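Local coordinates for protein BT_4661 (Bacteroides thetaiotaomicron, PDB 4AK1) that probably binds heparin and heparan sulphate at the cell surface, as a SusE-like polysaccharide-binding protein of the heparin utilisation locus, at residues M20-P25 / E103-K108; T28-S33 / K69-S74. All coordinates share one frame; numbering follows the deposited sequence.

Interaction 1: residues M20-P25 / E103-K108; sequences MTDIGP and EINMMK
Asp22 OD1 takes a hydrogen bond from Asn105 ND2, 2.7 Å long and nearly straight (168° at the hydrogen). The two side chains run side by side in the same direction from paired residues, with carboxylate and amide planes 69° apart. OD1 lies close to the amide plane, but the N-H reaches it on the anti side and 32° out of the carboxylate plane. The second oxygen, OD2, forms a salt bridge with Lys200, so both ends of the carboxylate are engaged and its rotation is restricted. On the same face, the bent end of Met107 folds back to put CE 3.4 Å from Asp22 CB.

Between the backbones, three bonds alternate in direction: Asn105 N to Thr21 O, Ile23 N to Asn105 O, and Met107 N to Ile23 O (2.9 Å). Ile23 turns to the other face, where its CD1 sits 3.7 Å from both Ile104 CG2 and Met106 CE. Phe61 adds to this apolar cluster. Met106, bent at chi2 and chi3, lays SD against the Gly24-Pro25 peptide, 3.6 Å from Pro25 N. Upstream, where the strands part, a water donates to Glu103 O at 2.8 Å. Ile23 bonds to Asn105 O and Met107 N, either side of its partner Met106, a pattern of parallel pairing that makes strands 14-23 and 94-106, first and last of the mixed sheet in chain order, neighbours within it, as in immunoglobulin-like beta-sandwich folds.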
loop_
_atom_site.group_PDB
_atom_site.type_symbol
_atom_site.label_atom_id
_atom_site.label_comp_id
_atom_site.label_asym_id
_atom_site.label_seq_id
_atom_site.Cartn_x
_atom_site.Cartn_y
_atom_site.Cartn_z
ATOM N N MET A 20 -31.299 3.866 -31.816
ATOM C CA MET A 20 -32.627 4.286 -31.373
ATOM C C MET A 20 -32.731 4.276 -29.855
ATOM O O MET A 20 -32.517 3.239 -29.240
ATOM C CB MET A 20 -33.671 3.292 -31.886
ATOM C CG MET A 20 -34.219 3.512 -33.282
ATOM S SD MET A 20 -35.933 2.936 -33.239
ATOM C CE MET A 20 -36.777 4.455 -32.818
ATOM N N THR A 21 -33.096 5.402 -29.246
ATOM C CA THR A 21 -33.321 5.415 -27.796
ATOM C C THR A 21 -34.665 4.800 -27.410
ATOM O O THR A 21 -34.723 3.880 -26.598
ATOM C CB THR A 21 -33.205 6.828 -27.201
ATOM O OG1 THR A 21 -31.940 7.384 -27.562
ATOM C CG2 THR A 21 -33.312 6.777 -25.670
ATOM N N ASP A 22 -35.742 5.314 -27.992
ATOM C CA ASP A 22 -37.079 4.872 -27.647
ATOM C C ASP A 22 -37.557 3.775 -28.571
ATOM O O ASP A 22 -37.563 3.943 -29.783
ATOM C CB ASP A 22 -38.054 6.049 -27.695
ATOM C CG ASP A 22 -37.672 7.153 -26.735
ATOM O OD1 ASP A 22 -37.350 6.848 -25.566
ATOM O OD2 ASP A 22 -37.693 8.330 -27.148
ATOM N N ILE A 23 -37.949 2.646 -27.986
ATOM C CA ILE A 23 -38.578 1.564 -28.746
ATOM C C ILE A 23 -39.855 1.068 -28.065
ATOM O O ILE A 23 -40.160 1.465 -26.936
ATOM C CB ILE A 23 -37.614 0.372 -28.990
ATOM C CG1 ILE A 23 -37.274 -0.362 -27.675
ATOM C CG2 ILE A 23 -36.366 0.828 -29.737
ATOM C CD1 ILE A 23 -36.647 -1.737 -27.870
ATOM N N GLY A 24 -40.591 0.214 -28.776
ATOM C CA GLY A 24 -41.704 -0.554 -28.212
ATOM C C GLY A 24 -41.480 -2.054 -28.367
ATOM O O GLY A 24 -40.452 -2.484 -28.918
ATOM N N PRO A 25 -42.427 -2.869 -27.866
ATOM C CA PRO A 25 -42.275 -4.326 -27.884
ATOM C C PRO A 25 -42.308 -4.961 -29.281
ATOM O O PRO A 25 -41.942 -6.121 -29.421
ATOM C CB PRO A 25 -43.468 -4.816 -27.035
ATOM C CG PRO A 25 -44.463 -3.712 -27.109
ATOM C CD PRO A 25 -43.633 -2.455 -27.127
ATOM N N GLU A 103 -28.084 2.450 -23.722
ATOM C CA GLU A 103 -29.350 2.706 -23.015
ATOM C C GLU A 103 -30.537 2.548 -23.968
ATOM O O GLU A 103 -30.530 3.109 -25.068
ATOM C CB GLU A 103 -29.390 4.123 -22.426
ATOM C CG GLU A 103 -28.272 4.413 -21.441
ATOM C CD GLU A 103 -28.477 5.705 -20.670
ATOM O OE1 GLU A 103 -29.537 6.355 -20.814
ATOM O OE2 GLU A 103 -27.560 6.073 -19.914
ATOM N N ILE A 104 -31.533 1.772 -23.545
ATOM C CA ILE A 104 -32.745 1.545 -24.335
ATOM C C ILE A 104 -33.981 1.827 -23.497
ATOM O O ILE A 104 -34.192 1.222 -22.446
ATOM C CB ILE A 104 -32.820 0.117 -24.910
ATOM C CG1 ILE A 104 -31.582 -0.164 -25.772
ATOM C CG2 ILE A 104 -34.097 -0.069 -25.734
ATOM C CD1 ILE A 104 -31.334 -1.643 -26.016
ATOM N N ASN A 105 -34.778 2.779 -23.964
ATOM C CA ASN A 105 -36.020 3.134 -23.292
ATOM C C ASN A 105 -37.183 2.339 -23.896
ATOM O O ASN A 105 -37.619 2.621 -25.014
ATOM C CB ASN A 105 -36.244 4.655 -23.380
ATOM C CG ASN A 105 -37.447 5.118 -22.591
ATOM O OD1 ASN A 105 -37.743 4.593 -21.514
ATOM N ND2 ASN A 105 -38.151 6.108 -23.122
ATOM N N MET A 106 -37.665 1.328 -23.161
ATOM C CA MET A 106 -38.828 0.559 -23.604
ATOM C C MET A 106 -40.120 1.253 -23.171
ATOM O O MET A 106 -40.388 1.394 -21.974
ATOM C CB MET A 106 -38.781 -0.867 -23.043
ATOM C CG MET A 106 -40.020 -1.703 -23.320
ATOM S SD MET A 106 -40.210 -2.175 -25.061
ATOM C CE MET A 106 -38.832 -3.292 -25.293
ATOM N N MET A 107 -40.927 1.654 -24.149
ATOM C CA MET A 107 -42.182 2.351 -23.884
ATOM C C MET A 107 -43.389 1.415 -23.916
ATOM O O MET A 107 -43.299 0.281 -24.399
ATOM C CB MET A 107 -42.369 3.491 -24.887
ATOM C CG MET A 107 -41.291 4.557 -24.792
ATOM S SD MET A 107 -41.573 5.940 -25.916
ATOM C CE MET A 107 -41.348 5.169 -27.507
ATOM N N LYS A 108 -44.506 1.901 -23.369
ATOM C CA LYS A 108 -45.782 1.207 -23.424
ATOM C C LYS A 108 -46.412 1.487 -24.784
ATOM O O LYS A 108 -46.399 2.632 -25.236
ATOM C CB LYS A 108 -46.726 1.706 -22.307
ATOM C CG LYS A 108 -48.030 0.924 -22.204
ATOM C CD LYS A 108 -49.073 1.571 -21.294
ATOM C CE LYS A 108 -48.751 1.370 -19.825
ATOM N NZ LYS A 108 -49.960 1.595 -18.983
HETATM O O HOH W 1 -30.468 2.571 -27.887
HETATM O O HOH W 2 -30.047 5.896 -25.365
#

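Interaction 2: residues T28-S33 / K69-S74; sequences TGVISS and KITLNS
Ile31 lies along the edge of 70-72, its side chain running past Ile70 toward Leu72, in a classic beta bulge: Ile31 and Ser32 both face Ile70. Two backbone bonds define it. Ile31 N donates to Ile70 O at 2.7 Å, nearly in line with the carbonyl, and Ile70 N donates to Ser32 O at 2.9 Å, more bent at its hydrogen. The extra residue shows in the torsions, for Ile31 has a helical-like backbone (phi -89°, psi -40°) between extended neighbours.

At this kink the side chain of Ile31 leaves along the 70-72 strand. With CG1 opposite the carbonyl carbon (chi1 -62°) and CD1 extended beyond it, the terminal methyl reaches the Thr71-Leu72 peptide, 3.5 Å from Leu72 N, and comes within 4.0 Å of Leu72 CB. Phe61, Ile104 and Ile23 pack on the same side chain, which places it in the hydrophobic interior.

Val30 and Lys69 are turned differently. Their side chains cross obliquely, Val30 CG1 resting against Lys69 CB near the root of the lysine. Beyond CG the lysine chain is extended, and its methylenes run alongside the hydroxyl of Ser33, with OG 3.9 Å from Lys69 CG; this is van der Waals contact along the chain, and the ammonium group is not involved. Thr71 sends its methyl CG2 across to the backbone of Gly29 and Val30. Ser32 OG points elsewhere and is hydrogen-bonded to Thr18 O on the neighbouring strand. Where the two backbones diverge past the bulge, a water bridges them, donating to Gly29 O at 2.7 Å and accepting from Leu72 N at 2.8 Å.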
loop_
_atom_site.group_PDB
_atom_site.type_symbol
_atom_site.label_atom_id
_atom_site.label_comp_id
_atom_site.label_asym_id
_atom_site.label_seq_id
_atom_site.Cartn_x
_atom_site.Cartn_y
_atom_site.Cartn_z
ATOM N N THR A 28 -38.304 -4.858 -34.440
ATOM C CA THR A 28 -37.587 -6.003 -35.018
ATOM C C THR A 28 -36.271 -5.636 -35.701
ATOM O O THR A 28 -35.518 -6.521 -36.113
ATOM C CB THR A 28 -38.460 -6.827 -35.990
ATOM O OG1 THR A 28 -38.929 -5.987 -37.050
ATOM C CG2 THR A 28 -39.648 -7.460 -35.257
ATOM N N GLY A 29 -35.984 -4.342 -35.810
ATOM C CA GLY A 29 -34.734 -3.907 -36.419
ATOM C C GLY A 29 -33.580 -3.803 -35.434
ATOM O O GLY A 29 -33.731 -4.062 -34.234
ATOM N N VAL A 30 -32.428 -3.401 -35.952
ATOM C CA VAL A 30 -31.249 -3.133 -35.135
ATOM C C VAL A 30 -31.544 -1.897 -34.305
ATOM O O VAL A 30 -31.996 -0.876 -34.837
ATOM C CB VAL A 30 -30.008 -2.882 -36.013
ATOM C CG1 VAL A 30 -28.844 -2.383 -35.170
ATOM C CG2 VAL A 30 -29.619 -4.148 -36.767
ATOM N N ILE A 31 -31.326 -2.010 -32.997
ATOM C CA ILE A 31 -31.600 -0.933 -32.061
ATOM C C ILE A 31 -30.374 -0.021 -31.909
ATOM O O ILE A 31 -30.509 1.191 -31.822
ATOM C CB ILE A 31 -32.027 -1.488 -30.681
ATOM C CG1 ILE A 31 -33.328 -2.298 -30.804
ATOM C CG2 ILE A 31 -32.182 -0.362 -29.661
ATOM C CD1 ILE A 31 -33.564 -3.290 -29.677
ATOM N N SER A 32 -29.185 -0.608 -31.871
ATOM C CA SER A 32 -27.965 0.151 -31.605
ATOM C C SER A 32 -26.770 -0.585 -32.198
ATOM O O SER A 32 -26.713 -1.816 -32.123
ATOM C CB SER A 32 -27.777 0.344 -30.090
ATOM O OG SER A 32 -26.825 1.366 -29.810
ATOM N N SER A 33 -25.843 0.180 -32.783
ATOM C CA SER A 33 -24.664 -0.333 -33.481
ATOM C C SER A 33 -23.395 0.397 -33.024
ATOM O O SER A 33 -23.448 1.591 -32.707
ATOM C CB SER A 33 -24.806 -0.135 -34.996
ATOM O OG SER A 33 -26.112 -0.469 -35.427
ATOM N N LYS A 69 -24.042 -5.522 -33.089
ATOM C CA LYS A 69 -25.340 -4.873 -33.226
ATOM C C LYS A 69 -26.394 -5.503 -32.314
ATOM O O LYS A 69 -26.417 -6.727 -32.118
ATOM C CB LYS A 69 -25.806 -4.897 -34.678
ATOM C CG LYS A 69 -24.890 -4.126 -35.617
ATOM C CD LYS A 69 -25.419 -4.107 -37.033
ATOM C CE LYS A 69 -24.506 -3.292 -37.938
ATOM N NZ LYS A 69 -24.979 -3.347 -39.343
ATOM N N ILE A 70 -27.278 -4.653 -31.790
ATOM C CA ILE A 70 -28.201 -5.031 -30.719
ATOM C C ILE A 70 -29.652 -5.040 -31.180
ATOM O O ILE A 70 -30.134 -4.078 -31.784
ATOM C CB ILE A 70 -28.008 -4.131 -29.469
ATOM C CG1 ILE A 70 -26.624 -4.405 -28.859
ATOM C CG2 ILE A 70 -29.105 -4.381 -28.430
ATOM C CD1 ILE A 70 -26.206 -3.414 -27.793
ATOM N N THR A 71 -30.343 -6.134 -30.885
ATOM C CA THR A 71 -31.732 -6.321 -31.285
ATOM C C THR A 71 -32.577 -6.776 -30.085
ATOM O O THR A 71 -32.037 -7.186 -29.057
ATOM C CB THR A 71 -31.844 -7.385 -32.386
ATOM O OG1 THR A 71 -31.202 -8.590 -31.941
ATOM C CG2 THR A 71 -31.201 -6.897 -33.704
ATOM N N LEU A 72 -33.899 -6.714 -30.241
ATOM C CA LEU A 72 -34.834 -7.179 -29.221
ATOM C C LEU A 72 -35.216 -8.642 -29.440
ATOM O O LEU A 72 -35.605 -9.018 -30.546
ATOM C CB LEU A 72 -36.103 -6.309 -29.235
ATOM C CG LEU A 72 -37.287 -6.697 -28.334
ATOM C CD1 LEU A 72 -36.948 -6.538 -26.858
ATOM C CD2 LEU A 72 -38.557 -5.913 -28.690
ATOM N N ASN A 73 -35.099 -9.463 -28.395
ATOM C CA ASN A 73 -35.597 -10.833 -28.465
ATOM C C ASN A 73 -37.127 -10.855 -28.352
ATOM O O ASN A 73 -37.711 -10.405 -27.359
ATOM C CB ASN A 73 -34.931 -11.731 -27.415
ATOM C CG ASN A 73 -33.534 -12.181 -27.818
ATOM O OD1 ASN A 73 -33.189 -12.251 -29.005
ATOM N ND2 ASN A 73 -32.724 -12.515 -26.824
ATOM N N SER A 74 -37.773 -11.375 -29.389
ATOM C CA SER A 74 -39.226 -11.303 -29.519
ATOM C C SER A 74 -40.047 -12.133 -28.536
ATOM O O SER A 74 -41.241 -11.861 -28.345
ATOM C CB SER A 74 -39.641 -11.656 -30.945
ATOM O OG SER A 74 -39.435 -13.034 -31.198
HETATM O O HOH W 3 -34.977 -5.833 -32.638
#

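From the N terminus, strand 14-23 supplies 20-25, and the chain then turns back through 28-33 into strand 32-37, its neighbour in the mixed sheet. Interaction 2 closes first, when 69-74 returns to 28-33 after 35 intervening residues. Interaction 1 closes later, when strand 94-106 brings 103-108 beside 20-25, so the loop of interaction 2 is nested inside that of interaction 1. Their centres lie 11 Å apart. A probable hydrogen bond from Met20 N to Ile31 O (2.8 Å) and packing of Ile23 CD1 on Ile31 CD1 join them. Interaction 1 joins strands 14-23 and 94-106 within the larger sheet; interaction 2 ties the small sheet of 61-63 and 70-72 to its edge strand 32-37.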